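Local atomic coordinates of 30-kDa cleavage and polyadenylation specificity factor 30 (Arabidopsis thaliana, PDB entry 5ZUU), a protein that takes part in pre-mRNA 3'-end formation and poly(A) site selection as a CPSF subunit, here represented by its YTH domain, which recognises m6A-modified RNA. Residues A[60-65]-A[147-152]; A[72-77]-A[151-156]; A[32-37]-A[161-166]. All coordinates share one frame; numbering follows the deposited sequence. Where two conformers were deposited one is given.

Contact 1 (A[60-65]-A[147-152]); sequences ILIFSV and QLASLL
Strand 60-65 and helix 147-152 run with their axes 10.1 Å apart at closest approach and inclined by 61°, so the helix lies slantwise over one face of the sheet. Ile62 and Ala149 mark the nearest approach of the two backbones, their CA atoms 7.3 Å apart. Ile62 is the strand residue that does the touching, and its side chain points at the helix and meets three residues there. Its CD1 lies 4.0 Å from Leu148 CD2 and 4.5 Å from Ala149 CB. A chi1 of -61° sets CG1 beside the backbone N and leaves the other branch, CG2, anti to it; CG2 lies between Leu148 CD2 and Leu152 CD1, 4.2 Å from each. The isoleucine thus lies across Leu148, Ala149 and Leu152, with both of its branches on the Leu148 methyl. The packing is wholly apolar and buried. The Phe63 side chain leaves the strand on the other side, and its ring meets Trp107 and Trp39. Strand 58-65 lies between strands 17-24 and 70-77 in the central sheet of the YTH domain, and on helix 142-154 Leu148 also touches Thr118 and Leu121 of a neighbouring loop.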
# COMPACT_ATOMS: atom_id res chain seq x y z
N ILE A 60 -0.91 7.20 1.85
CA ILE A 60 -1.54 5.89 1.86
C ILE A 60 -1.38 5.20 0.50
O ILE A 60 -1.81 5.72 -0.53
CB ILE A 60 -3.03 6.00 2.27
CG1 ILE A 60 -3.14 6.76 3.61
CG2 ILE A 60 -3.67 4.58 2.36
CD1 ILE A 60 -2.31 6.16 4.74
N LEU A 61 -0.73 4.04 0.52
CA LEU A 61 -0.44 3.22 -0.69
C LEU A 61 -1.40 2.05 -0.71
O LEU A 61 -1.33 1.18 0.12
CB LEU A 61 0.98 2.70 -0.57
CG LEU A 61 2.04 3.80 -0.33
CD1 LEU A 61 3.39 3.17 -0.22
CD2 LEU A 61 2.07 4.81 -1.48
N ILE A 62 -2.28 2.03 -1.70
CA ILE A 62 -3.24 1.00 -1.92
C ILE A 62 -2.68 0.03 -2.94
O ILE A 62 -2.61 0.37 -4.13
CB ILE A 62 -4.57 1.62 -2.40
CG1 ILE A 62 -5.11 2.58 -1.34
CG2 ILE A 62 -5.61 0.55 -2.73
CD1 ILE A 62 -6.33 3.44 -1.79
N PHE A 63 -2.38 -1.20 -2.52
CA PHE A 63 -1.68 -2.19 -3.33
C PHE A 63 -2.58 -3.03 -4.14
O PHE A 63 -3.63 -3.42 -3.72
CB PHE A 63 -0.84 -3.16 -2.47
CG PHE A 63 0.48 -2.62 -2.13
CD1 PHE A 63 0.58 -1.44 -1.35
CD2 PHE A 63 1.66 -3.24 -2.56
CE1 PHE A 63 1.83 -0.92 -0.99
CE2 PHE A 63 2.90 -2.72 -2.22
CZ PHE A 63 2.99 -1.56 -1.44
N SER A 64 -2.11 -3.39 -5.29
CA SER A 64 -2.78 -4.35 -6.10
C SER A 64 -1.81 -5.09 -6.94
O SER A 64 -1.04 -4.46 -7.73
CB SER A 64 -3.81 -3.68 -6.93
OG SER A 64 -4.31 -4.60 -7.92
N VAL A 65 -1.81 -6.43 -6.82
CA VAL A 65 -1.01 -7.29 -7.71
C VAL A 65 -1.61 -7.37 -9.15
O VAL A 65 -2.78 -7.66 -9.31
CB VAL A 65 -0.80 -8.68 -7.10
CG1 VAL A 65 -0.02 -9.54 -8.05
CG2 VAL A 65 -0.08 -8.56 -5.76
N GLN A 147 -12.66 6.95 -0.42
CA GLN A 147 -13.66 5.97 -0.75
C GLN A 147 -13.13 4.61 -1.04
O GLN A 147 -13.71 3.63 -0.56
CB GLN A 147 -14.56 6.41 -1.93
CG GLN A 147 -15.36 7.67 -1.62
CD GLN A 147 -16.22 7.52 -0.37
OE1 GLN A 147 -16.85 6.48 -0.18
NE2 GLN A 147 -16.24 8.53 0.50
N LEU A 148 -12.05 4.52 -1.83
CA LEU A 148 -11.46 3.25 -2.14
C LEU A 148 -10.86 2.60 -0.90
O LEU A 148 -11.06 1.42 -0.69
CB LEU A 148 -10.43 3.39 -3.22
CG LEU A 148 -9.72 2.11 -3.68
CD1 LEU A 148 -10.73 1.11 -4.15
CD2 LEU A 148 -8.73 2.42 -4.80
N ALA A 149 -10.13 3.34 -0.10
CA ALA A 149 -9.62 2.77 1.16
C ALA A 149 -10.80 2.32 2.07
O ALA A 149 -10.78 1.26 2.67
CB ALA A 149 -8.79 3.79 1.92
N SER A 150 -11.86 3.12 2.14
CA SER A 150 -12.98 2.69 2.97
C SER A 150 -13.54 1.30 2.54
O SER A 150 -13.93 0.53 3.41
CB SER A 150 -14.04 3.79 3.07
OG SER A 150 -14.92 3.59 2.01
N LEU A 151 -13.51 0.97 1.24
CA LEU A 151 -13.96 -0.34 0.79
C LEU A 151 -13.06 -1.48 1.29
O LEU A 151 -13.52 -2.63 1.53
CB LEU A 151 -14.04 -0.44 -0.75
CG LEU A 151 -15.06 0.50 -1.38
CD1 LEU A 151 -14.94 0.54 -2.89
CD2 LEU A 151 -16.50 0.14 -0.97
N LEU A 152 -11.76 -1.19 1.37
CA LEU A 152 -10.81 -2.13 1.89
C LEU A 152 -11.20 -2.52 3.35
O LEU A 152 -11.15 -3.70 3.70
CB LEU A 152 -9.40 -1.55 1.91
CG LEU A 152 -8.67 -1.23 0.60
CD1 LEU A 152 -7.37 -0.47 0.95
CD2 LEU A 152 -8.38 -2.53 -0.14

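Contact 2 (A[72-77]-A[151-156]); sequences QGCAKM and LLYLEP
The phenol ring of Tyr153 meets Cys74 obliquely, the sulfur standing neither squarely over the face nor in line with the edge. Cys74 SG is 5.2 Å from the ring centroid, in a direction 63° off the ring normal, and its closest ring atom is CE2 at 4.0 Å. This is a cysteine sulfur-aromatic contact, made with the outer part of the ring; Tyr153 OH is also near the sulfur, but its polar partner is the backbone O of His10, a hydrogen bond that probably helps to hold the ring beside Cys74. With chi1 at 70°, Cys74 SG sits between its own backbone N and carbonyl carbon, and from there it touches both the tyrosine ring and Leu152, in the corner they form.

Leu152 supplies the rest of the contact and is directed toward the strand. Its CD1 packs 3.6 Å from Cys74 CB and 3.8 Å from Cys74 SG, touching the cysteine along its length, and the same methyl lies 3.8 Å from the carbonyl carbon of Gly73. The second methyl, CD2, packs on the glycine backbone, 4.1 Å from Gly73 CA. The CA atoms of Gly73 and Leu152 are 6.4 Å apart.

Strand 70-77 is held between strands 58-65 and 103-114, and both contribute to the same apolar layer: Cys74 also touches Ile60 and Ile62, while Leu152 rests on Cys111 and Leu113 and Tyr153 on Leu108. The last turn of helix 142-154 therefore bears on three neighbouring strands of the central sheet.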
# COMPACT_ATOMS: atom_id res chain seq x y z
N GLN A 72 -5.27 -5.64 -2.56
CA GLN A 72 -4.87 -6.48 -1.45
C GLN A 72 -4.67 -5.72 -0.13
O GLN A 72 -4.38 -6.33 0.94
CB GLN A 72 -3.59 -7.21 -1.78
CG GLN A 72 -3.70 -8.40 -2.67
CD GLN A 72 -3.85 -8.06 -4.16
OE1 GLN A 72 -3.29 -7.10 -4.64
NE2 GLN A 72 -4.62 -8.84 -4.86
N GLY A 73 -4.79 -4.41 -0.12
CA GLY A 73 -4.62 -3.67 1.16
C GLY A 73 -4.05 -2.31 0.98
O GLY A 73 -3.91 -1.83 -0.18
N CYS A 74 -3.72 -1.69 2.10
CA CYS A 74 -3.17 -0.37 2.15
C CYS A 74 -2.14 -0.27 3.28
O CYS A 74 -2.23 -0.98 4.28
CB CYS A 74 -4.26 0.71 2.22
SG CYS A 74 -5.21 0.83 3.73
N ALA A 75 -1.11 0.53 2.99
CA ALA A 75 0.03 0.81 3.88
C ALA A 75 0.28 2.28 3.93
O ALA A 75 -0.10 3.00 3.03
CB ALA A 75 1.28 0.07 3.38
N LYS A 76 0.83 2.74 5.04
CA LYS A 76 1.33 4.07 5.14
C LYS A 76 2.82 4.05 4.74
O LYS A 76 3.57 3.20 5.21
CB LYS A 76 1.23 4.54 6.60
CG LYS A 76 1.77 5.93 6.80
CD LYS A 76 1.64 6.28 8.26
CE LYS A 76 2.69 7.23 8.69
NZ LYS A 76 2.26 8.61 8.44
N MET A 77 3.22 4.99 3.90
CA MET A 77 4.64 5.22 3.60
C MET A 77 5.27 5.80 4.87
O MET A 77 4.88 6.84 5.30
CB MET A 77 4.74 6.19 2.46
CG MET A 77 6.13 6.45 1.94
SD MET A 77 6.07 7.58 0.55
CE MET A 77 7.85 7.76 0.25
N LEU A 151 -13.51 0.97 1.24
CA LEU A 151 -13.96 -0.34 0.79
C LEU A 151 -13.06 -1.48 1.29
O LEU A 151 -13.52 -2.63 1.53
CB LEU A 151 -14.04 -0.44 -0.75
CG LEU A 151 -15.06 0.50 -1.38
CD1 LEU A 151 -14.94 0.54 -2.89
CD2 LEU A 151 -16.50 0.14 -0.97
N LEU A 152 -11.76 -1.19 1.37
CA LEU A 152 -10.81 -2.13 1.89
C LEU A 152 -11.20 -2.52 3.35
O LEU A 152 -11.15 -3.70 3.70
CB LEU A 152 -9.40 -1.55 1.91
CG LEU A 152 -8.67 -1.23 0.60
CD1 LEU A 152 -7.37 -0.47 0.95
CD2 LEU A 152 -8.38 -2.53 -0.14
N TYR A 153 -11.50 -1.53 4.17
CA TYR A 153 -11.92 -1.76 5.57
C TYR A 153 -13.29 -2.50 5.72
O TYR A 153 -13.58 -2.98 6.81
CB TYR A 153 -11.92 -0.46 6.31
CG TYR A 153 -10.52 -0.08 6.68
CD1 TYR A 153 -9.92 -0.56 7.86
CD2 TYR A 153 -9.76 0.71 5.82
CE1 TYR A 153 -8.61 -0.22 8.16
CE2 TYR A 153 -8.47 1.05 6.12
CZ TYR A 153 -7.87 0.57 7.28
OH TYR A 153 -6.59 1.00 7.57
N LEU A 154 -14.10 -2.61 4.66
CA LEU A 154 -15.25 -3.47 4.70
C LEU A 154 -14.91 -4.93 4.52
O LEU A 154 -15.71 -5.78 4.91
CB LEU A 154 -16.30 -3.06 3.66
CG LEU A 154 -16.76 -1.64 3.76
CD1 LEU A 154 -17.67 -1.37 2.58
CD2 LEU A 154 -17.45 -1.32 5.05
N GLU A 155 -13.75 -5.26 3.96
CA GLU A 155 -13.40 -6.65 3.74
C GLU A 155 -12.79 -7.28 4.94
O GLU A 155 -12.12 -6.62 5.71
CB GLU A 155 -12.45 -6.86 2.54
CG GLU A 155 -13.05 -6.41 1.23
CD GLU A 155 -14.36 -7.12 0.92
OE1 GLU A 155 -15.32 -6.47 0.40
OE2 GLU A 155 -14.42 -8.36 1.13
N PRO A 156 -13.07 -8.57 5.16
CA PRO A 156 -12.39 -9.32 6.27
C PRO A 156 -10.88 -9.34 6.06
O PRO A 156 -10.40 -9.38 4.89
CB PRO A 156 -12.93 -10.74 6.15
CG PRO A 156 -14.21 -10.57 5.36
CD PRO A 156 -14.05 -9.40 4.44

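Contact 3 (A[32-37]-A[161-166]); sequences LSVQQG and MAISIA
Two helices flanking the central sheet of the YTH domain meet here side by side, helix 27-36 through Val34 and Gln35 and the C-terminal helix 159-172 through Ile163 and Ser164. The segments run in roughly the same direction, 38° apart, with a closest axis approach of 8.3 Å. The backbones come nearest at Val34 and Ser164, whose CA atoms are 5.5 Å apart, a closeness consistent with the small serine side chain.

Direct packing is modest. Val34 CG1, anti to its own backbone N (chi1 170°), projects from the flank of its helix and lies 4.0 Å from Ser164 CB. The same methyl is more loosely placed beside Ile163 CG2. Gln35 adopts two conformations; in the one described here its side chain starts out away from the other helix, but a bend at chi2 (57°) brings the amide back, with OE1 4.0 Å from Ile163 CG2. In this conformer the two side chains cross at about a right angle.

Water fills in the polar part of the interface. One molecule donates to Val34 O at 2.7 Å and accepts from Ser164 OG at 2.9 Å, thereby joining a helix carbonyl to the hydroxyl facing it. A second donates to Ile163 O at 2.8 Å and may also reach Gln35 OE1, weakly, in this conformer.

Val34 and Ser164 both touch Trp107 of strand 103-114, which underlies the inner side of the pair, and farther along Arg171 hydrogen-bonds to Gln35 O. The arrangement is a sparse, water-bridged packing of two helices, by which the C-terminal helix lies against helix 27-36 beside the alpha/beta core of the YTH domain.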
# COMPACT_ATOMS: atom_id res chain seq x y z
N LEU A 32 6.61 -10.45 0.59
CA LEU A 32 7.84 -9.99 1.19
C LEU A 32 7.69 -8.62 1.85
O LEU A 32 8.23 -8.37 2.96
CB LEU A 32 8.92 -9.94 0.12
CG LEU A 32 10.36 -10.21 0.56
CD1 LEU A 32 10.51 -11.62 1.11
CD2 LEU A 32 11.30 -10.03 -0.62
N SER A 33 6.98 -7.71 1.18
CA SER A 33 6.70 -6.42 1.78
C SER A 33 5.97 -6.53 3.13
O SER A 33 6.25 -5.85 4.11
CB SER A 33 5.88 -5.58 0.80
OG SER A 33 5.59 -4.36 1.37
N VAL A 34 5.00 -7.42 3.15
CA VAL A 34 4.19 -7.67 4.34
C VAL A 34 5.05 -8.23 5.47
O VAL A 34 4.91 -7.79 6.61
CB VAL A 34 3.02 -8.61 4.00
CG1 VAL A 34 2.33 -9.08 5.27
CG2 VAL A 34 2.02 -7.88 3.10
N GLN A 35 5.92 -9.18 5.17
CA GLN A 35 6.78 -9.77 6.21
C GLN A 35 7.82 -8.78 6.73
O GLN A 35 8.18 -8.82 7.89
CB GLN A 35 7.44 -11.08 5.69
CG GLN A 35 8.56 -11.67 6.57
CD GLN A 35 8.10 -11.96 7.98
OE1 GLN A 35 7.02 -12.55 8.19
NE2 GLN A 35 8.89 -11.55 8.96
N GLN A 36 8.29 -7.87 5.87
CA GLN A 36 9.39 -6.98 6.22
C GLN A 36 9.04 -5.54 6.47
O GLN A 36 9.85 -4.83 6.98
CB GLN A 36 10.43 -7.08 5.10
CG GLN A 36 11.03 -8.47 5.08
CD GLN A 36 11.94 -8.70 3.92
OE1 GLN A 36 12.50 -7.78 3.34
NE2 GLN A 36 12.09 -9.97 3.57
N GLY A 37 7.85 -5.07 6.10
CA GLY A 37 7.56 -3.64 6.31
C GLY A 37 8.32 -2.67 5.43
O GLY A 37 8.69 -1.54 5.85
N MET A 161 -2.79 -10.27 7.27
CA MET A 161 -2.93 -9.22 8.29
C MET A 161 -2.21 -9.57 9.58
O MET A 161 -1.41 -8.78 10.08
CB MET A 161 -4.38 -8.92 8.60
CG MET A 161 -4.56 -7.69 9.50
SD MET A 161 -4.50 -6.05 8.70
CE MET A 161 -2.88 -5.48 9.18
N ALA A 162 -2.55 -10.71 10.15
CA ALA A 162 -1.91 -11.15 11.40
C ALA A 162 -0.39 -11.37 11.17
O ALA A 162 0.45 -10.98 11.99
CB ALA A 162 -2.62 -12.43 11.92
N ILE A 163 -0.02 -11.88 9.99
CA ILE A 163 1.41 -12.00 9.62
C ILE A 163 2.12 -10.64 9.75
O ILE A 163 3.19 -10.53 10.38
CB ILE A 163 1.61 -12.62 8.24
CG1 ILE A 163 1.20 -14.10 8.28
CG2 ILE A 163 3.07 -12.55 7.85
CD1 ILE A 163 1.11 -14.74 6.91
N SER A 164 1.48 -9.61 9.21
CA SER A 164 2.01 -8.28 9.30
C SER A 164 2.18 -7.81 10.74
O SER A 164 3.19 -7.23 11.07
CB SER A 164 1.08 -7.30 8.58
OG SER A 164 1.79 -6.12 8.47
N ILE A 165 1.15 -7.99 11.54
CA ILE A 165 1.09 -7.47 12.94
C ILE A 165 2.22 -8.15 13.76
O ILE A 165 2.98 -7.49 14.48
CB ILE A 165 -0.32 -7.70 13.64
CG1 ILE A 165 -1.48 -6.95 12.93
CG2 ILE A 165 -0.34 -7.26 15.10
CD1 ILE A 165 -1.26 -5.46 12.81
N ALA A 166 2.32 -9.47 13.60
CA ALA A 166 3.40 -10.27 14.23
C ALA A 166 4.76 -9.74 13.80
O ALA A 166 5.57 -9.40 14.68
CB ALA A 166 3.25 -11.75 13.88
O HOH W 1 4.65 -5.87 8.47
O HOH W 2 4.86 -12.75 10.83

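From the N terminus, segment 32-37 comes first and pairs with the last, 161-166: contact 3 closes the widest loop, reaching across 123 residues. Both other contacts fall within that span. Contact 1 joins 60-65 to 147-152, and contact 2 joins 72-77 to 151-156; they interleave along the chain and end on the same stretch of helix 142-154, sharing Leu151 and Leu152. Their strands are neighbours in the sheet, linked by backbone bonding between Leu61 and Ala75, and their centres lie about 5 Å apart. Contact 3 stands about 17 Å from contact 1 and 13 Å from contact 2, between centres, tying the C-terminal helix to helix 27-36.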